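Local structure of alcohol dehydrogenase (Aeropyrum pernix, 1H2B) at residues D218-E221 with E222-K225; P242-Q245 with V246-T250. The protein probably catalyses the NAD-dependent oxidation of alcohols as a zinc-containing alcohol dehydrogenase of a hyperthermophilic archaeon. One frame throughout, in Å; residues are numbered along the deposited sequence.

Contact 1. Residues D218-E221 with E222-K225; sequences DVKE and EKLK. With NAJ (nicotinamide-adenine-dinucleotide (acidic form)), chain I.
Asp218 and Lys223 meet where both touch the adenosine ribose of the bound dinucleotide. The aspartate carboxylate takes one ribose hydroxyl on each oxygen: O3B donates to OD1 at 2.8 Å and O2B to OD2 at 2.6 Å. CD of Lys223 rests 3.4 Å from Asp218 OD2. The same Lys223 CD lies 3.0 Å from NAJ O3B, whereas Lys223 NZ stays 5.7 Å from Asp218 OD2, too far for a salt bridge. A first torsion of -151°, roughly trans to the main-chain nitrogen, carries the carboxylate out to the ribose. It is held there by Val219 N, which reaches Asp218 OD2 at 2.7 Å from the anti side, 26° out of the carboxylate plane, and by Val195 N on OD1. Replacing this aspartate by an alanine is likely to leave the two ribose hydroxyls without their acceptor and the amides of Val219 and Val195 without their side-chain partner. Behind the carboxylate, Leu224 CD2 packs on Asp218 CB at 3.7 Å, and Lys220, at the N-cap position, accepts the amide of Leu224 on its carbonyl oxygen, opening helix 221-229. An acidic residue closing the second strand of a Rossmann fold and gripping both adenosine ribose hydroxyls is the classic mark of NAD binding.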
loop_
_atom_site.group_PDB
_atom_site.type_symbol
_atom_site.label_atom_id
_atom_site.label_comp_id
_atom_site.label_asym_id
_atom_site.label_seq_id
_atom_site.Cartn_x
_atom_site.Cartn_y
_atom_site.Cartn_z
ATOM N N ASP B 218 -12.313 20.451 20.640
ATOM C CA ASP B 218 -11.461 21.166 21.599
ATOM C C ASP B 218 -12.319 21.529 22.767
ATOM O O ASP B 218 -13.468 21.151 22.821
ATOM C CB ASP B 218 -10.808 22.397 20.952
ATOM C CG ASP B 218 -9.492 22.740 21.578
ATOM O OD1 ASP B 218 -8.418 22.528 20.961
ATOM O OD2 ASP B 218 -9.420 23.198 22.765
ATOM N N VAL B 219 -11.731 22.258 23.710
ATOM C CA VAL B 219 -12.416 22.596 24.959
ATOM C C VAL B 219 -12.455 24.087 25.215
ATOM O O VAL B 219 -12.848 24.516 26.322
ATOM C CB VAL B 219 -11.744 21.884 26.133
ATOM C CG1 VAL B 219 -12.010 20.346 26.034
ATOM C CG2 VAL B 219 -10.206 22.217 26.220
ATOM N N LYS B 220 -12.029 24.878 24.241
ATOM C CA LYS B 220 -12.042 26.341 24.373
ATOM C C LYS B 220 -12.761 26.902 23.192
ATOM O O LYS B 220 -12.458 26.552 22.038
ATOM C CB LYS B 220 -10.602 26.870 24.342
ATOM C CG LYS B 220 -9.717 26.322 25.475
ATOM C CD LYS B 220 -9.410 27.429 26.487
ATOM C CE LYS B 220 -9.508 26.962 27.950
ATOM N NZ LYS B 220 -8.678 25.770 28.275
ATOM N N GLU B 221 -13.676 27.829 23.434
ATOM C CA GLU B 221 -14.447 28.391 22.328
ATOM C C GLU B 221 -13.622 29.016 21.189
ATOM O O GLU B 221 -13.939 28.836 20.009
ATOM C CB GLU B 221 -15.453 29.402 22.877
ATOM C CG GLU B 221 -16.325 30.052 21.801
ATOM C CD GLU B 221 -17.034 29.068 20.857
ATOM O OE1 GLU B 221 -17.344 27.893 21.234
ATOM O OE2 GLU B 221 -17.314 29.502 19.711
ATOM N N GLU B 222 -12.569 29.738 21.543
ATOM C CA GLU B 222 -11.771 30.419 20.534
ATOM C C GLU B 222 -11.059 29.388 19.620
ATOM O O GLU B 222 -10.828 29.655 18.435
ATOM C CB GLU B 222 -10.799 31.393 21.201
ATOM C CG GLU B 222 -9.787 30.762 22.129
ATOM C CD GLU B 222 -10.242 30.493 23.572
ATOM O OE1 GLU B 222 -11.460 30.615 23.963
ATOM O OE2 GLU B 222 -9.313 30.127 24.336
ATOM N N LYS B 223 -10.792 28.209 20.169
ATOM C CA LYS B 223 -10.145 27.142 19.349
ATOM C C LYS B 223 -11.122 26.455 18.411
ATOM O O LYS B 223 -10.762 26.094 17.255
ATOM C CB LYS B 223 -9.436 26.148 20.240
ATOM C CG LYS B 223 -8.146 26.788 20.833
ATOM C CD LYS B 223 -7.621 25.973 21.995
ATOM C CE LYS B 223 -6.778 26.754 23.009
ATOM N NZ LYS B 223 -5.656 27.444 22.372
ATOM N N LEU B 224 -12.374 26.372 18.868
ATOM C CA LEU B 224 -13.441 25.873 18.004
ATOM C C LEU B 224 -13.759 26.821 16.855
ATOM O O LEU B 224 -13.961 26.376 15.715
ATOM C CB LEU B 224 -14.690 25.534 18.795
ATOM C CG LEU B 224 -14.555 24.551 19.966
ATOM C CD1 LEU B 224 -15.892 24.371 20.680
ATOM C CD2 LEU B 224 -14.035 23.219 19.438
ATOM N N LYS B 225 -13.807 28.130 17.140
ATOM C CA LYS B 225 -13.941 29.094 16.054
ATOM C C LYS B 225 -12.756 29.042 15.088
ATOM O O LYS B 225 -12.932 29.179 13.864
ATOM C CB LYS B 225 -14.081 30.516 16.659
ATOM C CG LYS B 225 -15.407 30.732 17.397
ATOM C CD LYS B 225 -15.317 31.952 18.321
ATOM C CE LYS B 225 -15.749 33.204 17.626
ATOM N NZ LYS B 225 -15.928 34.332 18.594
HETATM P PA NAJ I . -1.122 22.603 22.440
HETATM O O1A NAJ I . -1.055 22.881 23.916
HETATM O O2A NAJ I . -0.871 23.748 21.445
HETATM O O5B NAJ I . -2.562 22.080 21.992
HETATM C C5B NAJ I . -3.332 21.170 22.790
HETATM C C4B NAJ I . -4.770 21.452 22.390
HETATM O O4B NAJ I . -5.581 20.428 23.001
HETATM C C3B NAJ I . -5.276 22.826 22.829
HETATM O O3B NAJ I . -5.931 23.522 21.755
HETATM C C2B NAJ I . -6.221 22.394 23.942
HETATM O O2B NAJ I . -7.266 23.339 24.219
HETATM C C1B NAJ I . -6.776 21.048 23.456
HETATM N N9A NAJ I . -7.345 20.199 24.501
HETATM C C8A NAJ I . -6.992 20.057 25.851
HETATM N N7A NAJ I . -7.789 19.115 26.425
HETATM C C5A NAJ I . -8.648 18.662 25.466
HETATM C C6A NAJ I . -9.657 17.732 25.466
HETATM N N6A NAJ I . -10.033 17.062 26.564
HETATM N N1A NAJ I . -10.296 17.460 24.284
HETATM C C2A NAJ I . -10.007 18.142 23.115
HETATM N N3A NAJ I . -9.030 19.074 23.133
HETATM C C4A NAJ I . -8.368 19.330 24.293
HETATM O O3 NAJ I . -0.130 21.389 22.180
HETATM P PN NAJ I . 0.775 21.068 20.882
HETATM O O1N NAJ I . 2.061 21.747 20.984
HETATM O O2N NAJ I . -0.045 21.224 19.665
HETATM O O5D NAJ I . 1.107 19.525 21.181
HETATM C C5D NAJ I . 0.032 18.589 21.126
HETATM C C4D NAJ I . 0.496 17.263 21.706
HETATM O O4D NAJ I . 1.390 16.655 20.757
HETATM C C3D NAJ I . 1.312 17.395 22.991
HETATM O O3D NAJ I . 1.139 16.188 23.756
HETATM C C2D NAJ I . 2.756 17.461 22.475
HETATM O O2D NAJ I . 3.743 17.118 23.406
HETATM C C1D NAJ I . 2.637 16.407 21.360
HETATM N N1N NAJ I . 3.672 16.364 20.327
HETATM C C2N NAJ I . 3.861 15.158 19.719
HETATM C C3N NAJ I . 4.775 15.046 18.686
HETATM C C7N NAJ I . 5.021 13.709 18.068
HETATM O O7N NAJ I . 5.988 13.685 17.136
HETATM N N7N NAJ I . 4.322 12.597 18.318
HETATM C C4N NAJ I . 5.524 16.170 18.204
HETATM C C5N NAJ I . 5.144 17.424 18.762
HETATM C C6N NAJ I . 4.263 17.503 19.824
#

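Contact 2. Residues P242-Q245 with V246-T250; sequences PVKQ and VMELT
Helix 242-249 of the Rossmann-type nucleotide-binding domain lies against the parallel sheet, and its two halves are joined by consecutive i to i+4 backbone bonds. Met247 N donates to Val243 O at 2.8 Å and 165°. Val246 N donates likewise to Pro242 O, Glu248 N to Lys244 O and Leu249 N to Gln245 O. One turn apart, Val243 CG1 lies alongside Met247 CG at 4.2 Å, both side chains pointing the same way, a light apolar contact beside Tyr273 and Leu274. On the exposed flank the aliphatic part of Lys244 crosses the carboxylate of Glu248, whose OE2 sits 3.6 Å from Lys244 CE. Their charged ends, Lys244 NZ and Glu248 OE2, remain 4.2 Å apart, beyond a salt bridge. Gln245 extends past CG and spends its NE2 on the carbonyls of Asp237 and Arg240, tying the helix to the end of strand 234-237 and the loop that follows. Leu249 packs on that strand and on Ile215. At the C-terminal end OG1 of Thr250, set between its own backbone N and carbonyl carbon (chi1 58°), turns back to donate to Val246 O at 2.8 Å.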
loop_
_atom_site.group_PDB
_atom_site.type_symbol
_atom_site.label_atom_id
_atom_site.label_comp_id
_atom_site.label_asym_id
_atom_site.label_seq_id
_atom_site.Cartn_x
_atom_site.Cartn_y
_atom_site.Cartn_z
ATOM N N PRO B 242 -18.011 14.228 24.415
ATOM C CA PRO B 242 -17.532 14.224 23.025
ATOM C C PRO B 242 -17.937 12.948 22.263
ATOM O O PRO B 242 -18.253 13.008 21.070
ATOM C CB PRO B 242 -16.011 14.347 23.174
ATOM C CG PRO B 242 -15.719 13.859 24.593
ATOM C CD PRO B 242 -16.926 14.332 25.407
ATOM N N VAL B 243 -17.891 11.792 22.925
ATOM C CA VAL B 243 -18.237 10.553 22.223
ATOM C C VAL B 243 -19.696 10.598 21.764
ATOM O O VAL B 243 -20.009 10.285 20.616
ATOM C CB VAL B 243 -17.967 9.286 23.096
ATOM C CG1 VAL B 243 -18.467 8.026 22.388
ATOM C CG2 VAL B 243 -16.463 9.153 23.358
ATOM N N LYS B 244 -20.613 10.980 22.647
ATOM C CA LYS B 244 -22.016 11.047 22.232
ATOM C C LYS B 244 -22.247 12.041 21.070
ATOM O O LYS B 244 -22.975 11.706 20.101
ATOM C CB LYS B 244 -22.869 11.443 23.445
ATOM C CG LYS B 244 -24.352 11.565 23.176
ATOM C CD LYS B 244 -25.136 11.535 24.506
ATOM C CE LYS B 244 -26.427 12.367 24.435
ATOM N NZ LYS B 244 -27.631 11.619 24.924
ATOM N N GLN B 245 -21.635 13.222 21.152
ATOM C CA GLN B 245 -21.752 14.223 20.070
ATOM C C GLN B 245 -21.215 13.672 18.746
ATOM O O GLN B 245 -21.835 13.823 17.688
ATOM C CB GLN B 245 -21.043 15.543 20.448
ATOM C CG GLN B 245 -21.721 16.320 21.557
ATOM C CD GLN B 245 -21.059 17.657 21.733
ATOM O OE1 GLN B 245 -21.220 18.511 20.909
ATOM N NE2 GLN B 245 -20.229 17.768 22.748
ATOM N N VAL B 246 -20.042 13.025 18.779
ATOM C CA VAL B 246 -19.494 12.412 17.555
ATOM C C VAL B 246 -20.352 11.252 17.034
ATOM O O VAL B 246 -20.549 11.139 15.802
ATOM C CB VAL B 246 -17.997 12.041 17.726
ATOM C CG1 VAL B 246 -17.464 11.115 16.592
ATOM C CG2 VAL B 246 -17.136 13.277 17.864
ATOM N N MET B 247 -20.889 10.429 17.938
ATOM C CA MET B 247 -21.824 9.378 17.527
ATOM C C MET B 247 -23.089 9.936 16.861
ATOM O O MET B 247 -23.521 9.421 15.819
ATOM C CB MET B 247 -22.100 8.403 18.666
ATOM C CG MET B 247 -20.863 7.548 19.007
ATOM S SD MET B 247 -20.372 6.562 17.592
ATOM C CE MET B 247 -18.939 5.617 18.243
ATOM N N GLU B 248 -23.641 11.022 17.395
ATOM C CA GLU B 248 -24.761 11.696 16.704
ATOM C C GLU B 248 -24.381 12.243 15.319
ATOM O O GLU B 248 -25.135 12.065 14.366
ATOM C CB GLU B 248 -25.363 12.776 17.615
ATOM C CG GLU B 248 -26.148 12.197 18.792
ATOM C CD GLU B 248 -26.652 13.262 19.772
ATOM O OE1 GLU B 248 -26.693 14.462 19.394
ATOM O OE2 GLU B 248 -27.008 12.908 20.929
ATOM N N LEU B 249 -23.210 12.871 15.185
ATOM C CA LEU B 249 -22.787 13.398 13.893
ATOM C C LEU B 249 -22.617 12.318 12.839
ATOM O O LEU B 249 -22.792 12.565 11.635
ATOM C CB LEU B 249 -21.470 14.159 14.002
ATOM C CG LEU B 249 -21.611 15.511 14.704
ATOM C CD1 LEU B 249 -20.278 16.042 15.083
ATOM C CD2 LEU B 249 -22.301 16.494 13.738
ATOM N N THR B 250 -22.253 11.120 13.295
ATOM C CA THR B 250 -21.942 10.059 12.365
ATOM C C THR B 250 -23.028 9.025 12.314
ATOM O O THR B 250 -22.798 7.924 11.797
ATOM C CB THR B 250 -20.602 9.389 12.748
ATOM O OG1 THR B 250 -20.701 8.895 14.092
ATOM C CG2 THR B 250 -19.439 10.376 12.732
#

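In the fold
Both contacts are local and lie in the same nucleotide-binding domain, with centres about 17 Å apart and nearest atoms about 7 Å apart. Contact 1 starts on the end of strand 213-218 of the parallel sheet and runs into the next helix; it is partly buried, and the carboxylate of Asp218 serves the cofactor while its main-chain hydrogen bonds start the helix. Contact 2 is a surface contact within a single helix packed against that sheet, dominated by main-chain bonds and light side-chain packing. They share neighbours: Leu224 and Gln245 both touch strand 234-237, while strand 213-218 also carries residues that meet Pro242, Leu249 and Thr250 of contact 2.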